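Local coordinates for head completion protein gp6 (Enterobacteria phage HK97, PDB 3JVO), which completes the phage head as a ring-forming head-tail connector that binds the portal and gp7 and leaves a central channel open for DNA ejection, at residues V8-F20 and K60-E72. Sequence-based numbering, arbitrary orientation. Where two conformers were deposited one is given.
Sequences VISLSLFKQQIEF and KGAVLLVFADMFE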
ATOM      1  N   VAL G   8       4.077 -37.055  34.012  1.00 31.64           N
ATOM      2  CA  VAL G   8       4.348 -37.156  32.578  1.00 31.05           C
ATOM      3  C   VAL G   8       5.520 -36.218  32.221  1.00 31.11           C
ATOM      4  O   VAL G   8       6.481 -36.635  31.598  1.00 31.24           O
ATOM      5  CB  VAL G   8       3.063 -36.803  31.758  1.00 31.19           C
ATOM      6  CG1 VAL G   8       3.300 -36.880  30.250  1.00 30.76           C
ATOM      7  CG2 VAL G   8       1.882 -37.708  32.161  1.00 31.00           C
ATOM      8  N   ILE G   9       5.431 -34.945  32.622  1.00 31.22           N
ATOM      9  CA  ILE G   9       6.509 -33.983  32.422  1.00 30.61           C
ATOM     10  C   ILE G   9       6.737 -33.275  33.730  1.00 30.65           C
ATOM     11  O   ILE G   9       5.824 -32.650  34.267  1.00 30.48           O
ATOM     12  CB  ILE G   9       6.138 -32.906  31.387  1.00 30.35           C
ATOM     13  CG1 ILE G   9       5.810 -33.535  30.040  1.00 30.49           C
ATOM     14  CG2 ILE G   9       7.276 -31.844  31.254  1.00 29.96           C
ATOM     15  CD1 ILE G   9       5.143 -32.570  29.065  1.00 30.73           C
ATOM     16  N   SER G  10       7.959 -33.332  34.237  1.00 30.53           N
ATOM     17  CA  SER G  10       8.258 -32.720  35.536  1.00 31.10           C
ATOM     18  C   SER G  10       8.079 -31.199  35.511  1.00 30.47           C
ATOM     19  O   SER G  10       8.170 -30.566  34.467  1.00 30.03           O
ATOM     20  CB  SER G  10       9.679 -33.052  35.953  1.00 31.20           C
ATOM     21  OG  SER G  10      10.584 -32.340  35.121  1.00 32.86           O
ATOM     22  N   LEU G  11       7.824 -30.626  36.678  1.00 30.32           N
ATOM     23  CA  LEU G  11       7.715 -29.177  36.827  1.00 31.04           C
ATOM     24  C   LEU G  11       8.993 -28.473  36.375  1.00 30.90           C
ATOM     25  O   LEU G  11       8.943 -27.411  35.751  1.00 30.57           O
ATOM     26  CB  LEU G  11       7.412 -28.822  38.291  1.00 30.62           C
ATOM     27  CG  LEU G  11       7.238 -27.343  38.627  1.00 32.38           C
ATOM     28  CD1 LEU G  11       6.133 -26.758  37.783  1.00 31.65           C
ATOM     29  CD2 LEU G  11       6.919 -27.155  40.129  1.00 32.01           C
ATOM     30  N   SER G  12      10.131 -29.070  36.711  1.00 30.94           N
ATOM     31  CA  SER G  12      11.427 -28.610  36.255  1.00 31.58           C
ATOM     32  C   SER G  12      11.497 -28.486  34.729  1.00 31.29           C
ATOM     33  O   SER G  12      11.993 -27.496  34.214  1.00 31.78           O
ATOM     34  CB  SER G  12      12.513 -29.569  36.744  1.00 32.26           C
ATOM     35  OG  SER G  12      13.785 -29.149  36.286  1.00 35.02           O
ATOM     36  N   LEU G  13      10.997 -29.489  34.010  1.00 30.86           N
ATOM     37  CA  LEU G  13      10.952 -29.431  32.552  1.00 30.02           C
ATOM     38  C   LEU G  13      10.007 -28.357  32.018  1.00 29.51           C
ATOM     39  O   LEU G  13      10.364 -27.649  31.079  1.00 30.07           O
ATOM     40  CB  LEU G  13      10.612 -30.787  31.954  1.00 30.39           C
ATOM     41  CG  LEU G  13      11.765 -31.775  31.743  1.00 31.13           C
ATOM     42  CD1 LEU G  13      11.200 -33.052  31.161  1.00 32.78           C
ATOM     43  CD2 LEU G  13      12.808 -31.222  30.800  1.00 30.80           C
ATOM     44  N   PHE G  14       8.819 -28.223  32.605  1.00 28.11           N
ATOM     45  CA  PHE G  14       7.909 -27.131  32.211  1.00 27.64           C
ATOM     46  C   PHE G  14       8.592 -25.769  32.332  1.00 27.44           C
ATOM     47  O   PHE G  14       8.488 -24.948  31.432  1.00 28.10           O
ATOM     48  CB  PHE G  14       6.629 -27.121  33.039  1.00 26.96           C
ATOM     49  CG  PHE G  14       5.629 -28.105  32.594  1.00 26.71           C
ATOM     50  CD1 PHE G  14       4.986 -27.960  31.357  1.00 27.01           C
ATOM     51  CD2 PHE G  14       5.315 -29.204  33.399  1.00 27.09           C
ATOM     52  CE1 PHE G  14       4.056 -28.892  30.927  1.00 26.36           C
ATOM     53  CE2 PHE G  14       4.377 -30.143  32.973  1.00 26.85           C
ATOM     54  CZ  PHE G  14       3.744 -29.987  31.730  1.00 26.33           C
ATOM     55  N   LYS G  15       9.313 -25.555  33.429  1.00 26.70           N
ATOM     56  CA  LYS G  15      10.016 -24.304  33.642  1.00 26.66           C
ATOM     57  C   LYS G  15      11.120 -24.054  32.634  1.00 25.97           C
ATOM     58  O   LYS G  15      11.350 -22.918  32.245  1.00 25.34           O
ATOM     59  CB  LYS G  15      10.593 -24.242  35.044  1.00 26.89           C
ATOM     60  CG  LYS G  15       9.534 -24.086  36.148  1.00 29.17           C
ATOM     61  CD  LYS G  15      10.242 -23.668  37.436  1.00 30.47           C
ATOM     62  CE  LYS G  15       9.661 -24.343  38.639  1.00 34.78           C
ATOM     63  NZ  LYS G  15      10.444 -24.074  39.919  1.00 35.43           N
ATOM     64  N   GLN G  16      11.816 -25.110  32.232  1.00 25.36           N
ATOM     65  CA  GLN G  16      12.823 -24.995  31.180  1.00 25.44           C
ATOM     66  C   GLN G  16      12.185 -24.671  29.821  1.00 25.24           C
ATOM     67  O   GLN G  16      12.763 -23.946  29.036  1.00 25.54           O
ATOM     68  CB  GLN G  16      13.654 -26.277  31.100  1.00 25.23           C
ATOM     69  CG  GLN G  16      14.574 -26.462  32.323  1.00 28.04           C
ATOM     70  CD  GLN G  16      15.301 -27.780  32.311  1.00 31.30           C
ATOM     71  OE1 GLN G  16      15.059 -28.632  31.464  1.00 34.89           O
ATOM     72  NE2 GLN G  16      16.211 -27.952  33.246  1.00 33.09           N
ATOM     73  N   GLN G  17      10.989 -25.197  29.558  1.00 25.29           N
ATOM     74  CA  GLN G  17      10.278 -24.886  28.315  1.00 25.66           C
ATOM     75  C   GLN G  17      10.130 -23.373  28.172  1.00 25.55           C
ATOM     76  O   GLN G  17      10.373 -22.805  27.102  1.00 24.94           O
ATOM     77  CB  GLN G  17       8.893 -25.578  28.298  1.00 25.55           C
ATOM     78  CG  GLN G  17       7.987 -25.200  27.117  1.00 25.42           C
ATOM     79  CD  GLN G  17       8.498 -25.780  25.816  1.00 27.00           C
ATOM     80  OE1 GLN G  17       9.469 -26.545  25.816  1.00 23.84           O
ATOM     81  NE2 GLN G  17       7.860 -25.416  24.699  1.00 26.03           N
ATOM     82  N   ILE G  18       9.753 -22.718  29.266  1.00 26.01           N
ATOM     83  CA  ILE G  18       9.551 -21.285  29.247  1.00 26.39           C
ATOM     84  C   ILE G  18      10.765 -20.470  29.729  1.00 27.99           C
ATOM     85  O   ILE G  18      10.654 -19.259  29.883  1.00 27.28           O
ATOM     86  CB  ILE G  18       8.315 -20.874  30.060  1.00 26.97           C
ATOM     87  CG1 ILE G  18       8.360 -21.480  31.480  1.00 25.35           C
ATOM     88  CG2 ILE G  18       7.037 -21.225  29.279  1.00 26.29           C
ATOM     89  CD1 ILE G  18       7.243 -20.985  32.402  1.00 24.93           C
ATOM     90  N   GLU G  19      11.898 -21.129  29.963  1.00 29.80           N
ATOM     91  CA  GLU G  19      13.122 -20.458  30.430  1.00 33.07           C
ATOM     92  C   GLU G  19      12.846 -19.610  31.663  1.00 33.33           C
ATOM     93  O   GLU G  19      13.206 -18.445  31.713  1.00 32.08           O
ATOM     94  CB  GLU G  19      13.748 -19.608  29.309  1.00 32.77           C
ATOM     95  CG  GLU G  19      14.226 -20.448  28.112  1.00 36.04           C
ATOM     96  CD  GLU G  19      14.541 -19.628  26.842  1.00 38.42           C
ATOM     97  OE1 GLU G  19      14.834 -18.400  26.935  1.00 43.91           O
ATOM     98  OE2 GLU G  19      14.528 -20.235  25.740  1.00 44.13           O
ATOM     99  N   PHE G  20      12.175 -20.209  32.640  1.00 35.27           N
ATOM    100  CA  PHE G  20      11.747 -19.509  33.850  1.00 37.80           C
ATOM    101  C   PHE G  20      12.471 -20.120  35.054  1.00 39.55           C
ATOM    102  O   PHE G  20      12.221 -21.267  35.420  1.00 40.09           O
ATOM    103  CB  PHE G  20      10.219 -19.630  34.009  1.00 37.49           C
ATOM    104  CG  PHE G  20       9.626 -18.721  35.073  1.00 38.53           C
ATOM    105  CD1 PHE G  20       9.448 -17.365  34.834  1.00 37.63           C
ATOM    106  CD2 PHE G  20       9.229 -19.237  36.307  1.00 39.93           C
ATOM    107  CE1 PHE G  20       8.894 -16.523  35.811  1.00 39.22           C
ATOM    108  CE2 PHE G  20       8.666 -18.407  37.293  1.00 40.53           C
ATOM    109  CZ  PHE G  20       8.500 -17.041  37.040  1.00 38.75           C
ATOM    110  N   LYS G  60       3.440 -35.264  24.348  1.00 27.84           N
ATOM    111  CA  LYS G  60       4.192 -34.484  25.303  1.00 28.74           C
ATOM    112  C   LYS G  60       4.661 -33.147  24.670  1.00 28.28           C
ATOM    113  O   LYS G  60       4.570 -32.084  25.285  1.00 27.83           O
ATOM    114  CB  LYS G  60       5.338 -35.316  25.861  1.00 29.04           C
ATOM    115  CG  LYS G  60       4.876 -36.378  26.878  1.00 30.09           C
ATOM    116  CD  LYS G  60       5.965 -37.389  27.240  1.00 30.86           C
ATOM    117  CE  LYS G  60       7.193 -36.717  27.855  1.00 34.65           C
ATOM    118  NZ  LYS G  60       8.204 -37.716  28.422  1.00 35.04           N
ATOM    119  N   GLY G  61       5.115 -33.212  23.420  1.00 28.12           N
ATOM    120  CA  GLY G  61       5.491 -32.031  22.658  1.00 27.69           C
ATOM    121  C   GLY G  61       4.365 -31.026  22.532  1.00 27.92           C
ATOM    122  O   GLY G  61       4.593 -29.825  22.717  1.00 27.66           O
ATOM    123  N   ALA G  62       3.160 -31.500  22.217  1.00 27.56           N
ATOM    124  CA  ALA G  62       2.001 -30.607  22.161  1.00 28.34           C
ATOM    125  C   ALA G  62       1.658 -29.948  23.512  1.00 27.84           C
ATOM    126  O   ALA G  62       1.343 -28.763  23.562  1.00 28.84           O
ATOM    127  CB  ALA G  62       0.755 -31.328  21.568  1.00 27.97           C
ATOM    128  N   VAL G  63       1.706 -30.712  24.598  1.00 27.77           N
ATOM    129  CA  VAL G  63       1.397 -30.167  25.917  1.00 26.70           C
ATOM    130  C   VAL G  63       2.371 -29.018  26.252  1.00 26.62           C
ATOM    131  O   VAL G  63       1.975 -27.978  26.767  1.00 25.85           O
ATOM    132  CB  VAL G  63       1.468 -31.271  27.009  1.00 27.21           C
ATOM    133  CG1 VAL G  63       1.410 -30.655  28.427  1.00 27.43           C
ATOM    134  CG2 VAL G  63       0.344 -32.318  26.823  1.00 26.43           C
ATOM    135  N   LEU G  64       3.646 -29.225  25.951  1.00 25.56           N
ATOM    136  CA  LEU G  64       4.654 -28.189  26.168  1.00 25.98           C
ATOM    137  C   LEU G  64       4.311 -26.922  25.393  1.00 26.08           C
ATOM    138  O   LEU G  64       4.468 -25.819  25.912  1.00 25.43           O
ATOM    139  CB  LEU G  64       6.038 -28.680  25.768  1.00 25.04           C
ATOM    140  CG  LEU G  64       6.760 -29.649  26.708  1.00 28.07           C
ATOM    141  CD1 LEU G  64       8.098 -30.053  26.048  1.00 27.01           C
ATOM    142  CD2 LEU G  64       7.030 -29.048  28.102  1.00 27.11           C
ATOM    143  N   LEU G  65       3.812 -27.070  24.160  1.00 25.69           N
ATOM    144  CA  LEU G  65       3.507 -25.889  23.342  1.00 25.09           C
ATOM    145  C   LEU G  65       2.270 -25.153  23.861  1.00 24.50           C
ATOM    146  O   LEU G  65       2.218 -23.911  23.914  1.00 24.80           O
ATOM    147  CB  LEU G  65       3.319 -26.281  21.882  1.00 25.72           C
ATOM    148  CG  LEU G  65       4.560 -26.776  21.111  1.00 27.15           C
ATOM    149  CD1 LEU G  65       4.103 -27.490  19.868  1.00 27.08           C
ATOM    150  CD2 LEU G  65       5.436 -25.573  20.757  1.00 30.50           C
ATOM    151  N   VAL G  66       1.274 -25.925  24.252  1.00 24.74           N
ATOM    152  CA  VAL G  66       0.035 -25.349  24.765  1.00 25.05           C
ATOM    153  C   VAL G  66       0.334 -24.659  26.108  1.00 24.54           C
ATOM    154  O   VAL G  66      -0.148 -23.566  26.362  1.00 24.86           O
ATOM    155  CB  VAL G  66      -1.091 -26.426  24.859  1.00 24.18           C
ATOM    156  CG1 VAL G  66      -2.364 -25.854  25.555  1.00 25.27           C
ATOM    157  CG2 VAL G  66      -1.437 -26.905  23.470  1.00 23.71           C
ATOM    158  N   PHE G  67       1.117 -25.321  26.956  1.00 24.55           N
ATOM    159  CA  PHE G  67       1.515 -24.784  28.268  1.00 24.92           C
ATOM    160  C   PHE G  67       2.260 -23.450  28.110  1.00 25.18           C
ATOM    161  O   PHE G  67       1.946 -22.460  28.783  1.00 25.24           O
ATOM    162  CB  PHE G  67       2.392 -25.805  29.027  1.00 24.26           C
ATOM    163  CG  PHE G  67       3.289 -25.171  30.078  1.00 26.04           C
ATOM    164  CD1 PHE G  67       2.816 -24.924  31.360  1.00 24.36           C
ATOM    165  CD2 PHE G  67       4.586 -24.778  29.760  1.00 23.23           C
ATOM    166  CE1 PHE G  67       3.640 -24.294  32.307  1.00 23.17           C
ATOM    167  CE2 PHE G  67       5.422 -24.168  30.709  1.00 24.87           C
ATOM    168  CZ  PHE G  67       4.951 -23.934  31.977  1.00 24.00           C
ATOM    169  N   ALA G  68       3.262 -23.421  27.234  1.00 25.15           N
ATOM    170  CA  ALA G  68       4.037 -22.194  27.070  1.00 25.48           C
ATOM    171  C   ALA G  68       3.142 -21.072  26.507  1.00 25.49           C
ATOM    172  O   ALA G  68       3.295 -19.922  26.864  1.00 25.14           O
ATOM    173  CB  ALA G  68       5.277 -22.443  26.175  1.00 24.77           C
ATOM    174  N   ASP G  69       2.185 -21.406  25.641  1.00 26.27           N
ATOM    175  CA  ASP G  69       1.278 -20.365  25.148  1.00 27.34           C
ATOM    176  C   ASP G  69       0.499 -19.698  26.302  1.00 28.01           C
ATOM    177  O   ASP G  69       0.447 -18.473  26.383  1.00 27.78           O
ATOM    178  CB  ASP G  69       0.329 -20.907  24.089  1.00 27.60           C
ATOM    179  CG  ASP G  69      -0.553 -19.839  23.516  1.00 29.74           C
ATOM    180  OD1 ASP G  69      -0.027 -18.876  22.889  1.00 30.20           O
ATOM    181  OD2 ASP G  69      -1.785 -19.944  23.718  1.00 35.48           O
HETATM  182  N   MSE G  70      -0.066 -20.496  27.207  1.00 27.98           N
HETATM  183  CA  MSE G  70      -0.720 -19.985  28.432  0.50 28.76           C
HETATM  184  C   MSE G  70       0.180 -19.091  29.275  1.00 28.47           C
HETATM  185  O   MSE G  70      -0.243 -18.078  29.825  1.00 27.88           O
HETATM  186  CB  MSE G  70      -1.183 -21.142  29.325  0.50 29.28           C
HETATM  187  CG  MSE G  70      -2.255 -22.013  28.714  0.50 31.70           C
HETATM  188 SE   MSE G  70      -3.858 -20.979  28.330  0.37 35.72          SE
HETATM  189  CE  MSE G  70      -4.340 -20.387  30.146  0.50 34.17           C
ATOM    190  N   PHE G  71       1.429 -19.504  29.413  1.00 28.32           N
ATOM    191  CA  PHE G  71       2.362 -18.738  30.195  1.00 27.57           C
ATOM    192  C   PHE G  71       2.697 -17.367  29.584  1.00 27.27           C
ATOM    193  O   PHE G  71       2.809 -16.372  30.293  1.00 26.06           O
ATOM    194  CB  PHE G  71       3.639 -19.522  30.467  1.00 28.15           C
ATOM    195  CG  PHE G  71       4.603 -18.766  31.329  1.00 27.53           C
ATOM    196  CD1 PHE G  71       4.473 -18.797  32.713  1.00 29.01           C
ATOM    197  CD2 PHE G  71       5.597 -17.981  30.763  1.00 29.05           C
ATOM    198  CE1 PHE G  71       5.358 -18.049  33.544  1.00 27.46           C
ATOM    199  CE2 PHE G  71       6.499 -17.240  31.584  1.00 31.31           C
ATOM    200  CZ  PHE G  71       6.368 -17.287  32.971  1.00 27.41           C
ATOM    201  N   GLU G  72       2.807 -17.331  28.264  1.00 27.42           N
ATOM    202  CA  GLU G  72       3.191 -16.133  27.539  1.00 28.27           C
ATOM    203  C   GLU G  72       2.031 -15.212  27.190  1.00 27.82           C
ATOM    204  O   GLU G  72       2.216 -14.000  27.094  1.00 27.88           O
ATOM    205  CB  GLU G  72       3.907 -16.530  26.242  1.00 28.65           C
ATOM    206  CG  GLU G  72       5.158 -17.400  26.456  1.00 32.62           C
ATOM    207  CD  GLU G  72       6.302 -16.701  27.188  1.00 38.84           C
ATOM    208  OE1 GLU G  72       6.330 -15.460  27.232  1.00 39.89           O
ATOM    209  OE2 GLU G  72       7.213 -17.405  27.702  1.00 43.18           O
TER
HETATM  210  O   HOH W   1       9.409 -36.111  30.478  1.00 44.02           O
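With CG1 of I18 lodged between its backbone N and carbonyl carbon (chi1 52°) and the chain then extended, CD1 is set over the F71 ring, whose CG, anti to the backbone N, places the ring against segment 8-20. The methyl sits above the middle of that ring, 3.5 Å from the centroid, a CH-pi contact almost along the ring normal. The other branch of I18, CG2, packs 3.6 Å from F67 CE2 and also against A68 CB. The F71 ring turns its CZ edge to one face of F20 in a T-shaped pair with centroids 5.3 Å apart, while R74 makes a cation-pi contact with F71. One turn before I18 and F71, F14 presents its edge to a face of F67: CD1 of F14 stands 3.5 Å from F67 CG, the planes are inclined at 54°, and F14 CB adds a CH-pi contact over the same ring.

The axes of helix 11-17 and segment 60-72 cross at -62°, within the mainly helical fold of the gp6/gp15 family, and Y32 and A33 of helix 26-44 back F67 and F14 respectively. A Schellman motif closes helix 11-17, with E19 at positive phi; the turn brings F20 back toward F71. At the N-terminus of the helix, S10 is the N-cap, its OG accepting from L13 N.

Q17, bent at chi2, lays its amide alongside L64; its OE1 bonds to Y32 OH and its NE2 to R74 O, both of a neighbouring subunit, placing the amide in the subunit interface of the thirteen-membered ring. I9 CD1 packs 4.1 Å from L64 CG, and V8 CG1 rests on the aliphatic part of K60. A water accepts from K60 NZ, 2.9 Å from the water oxygen, and donates to V8 O.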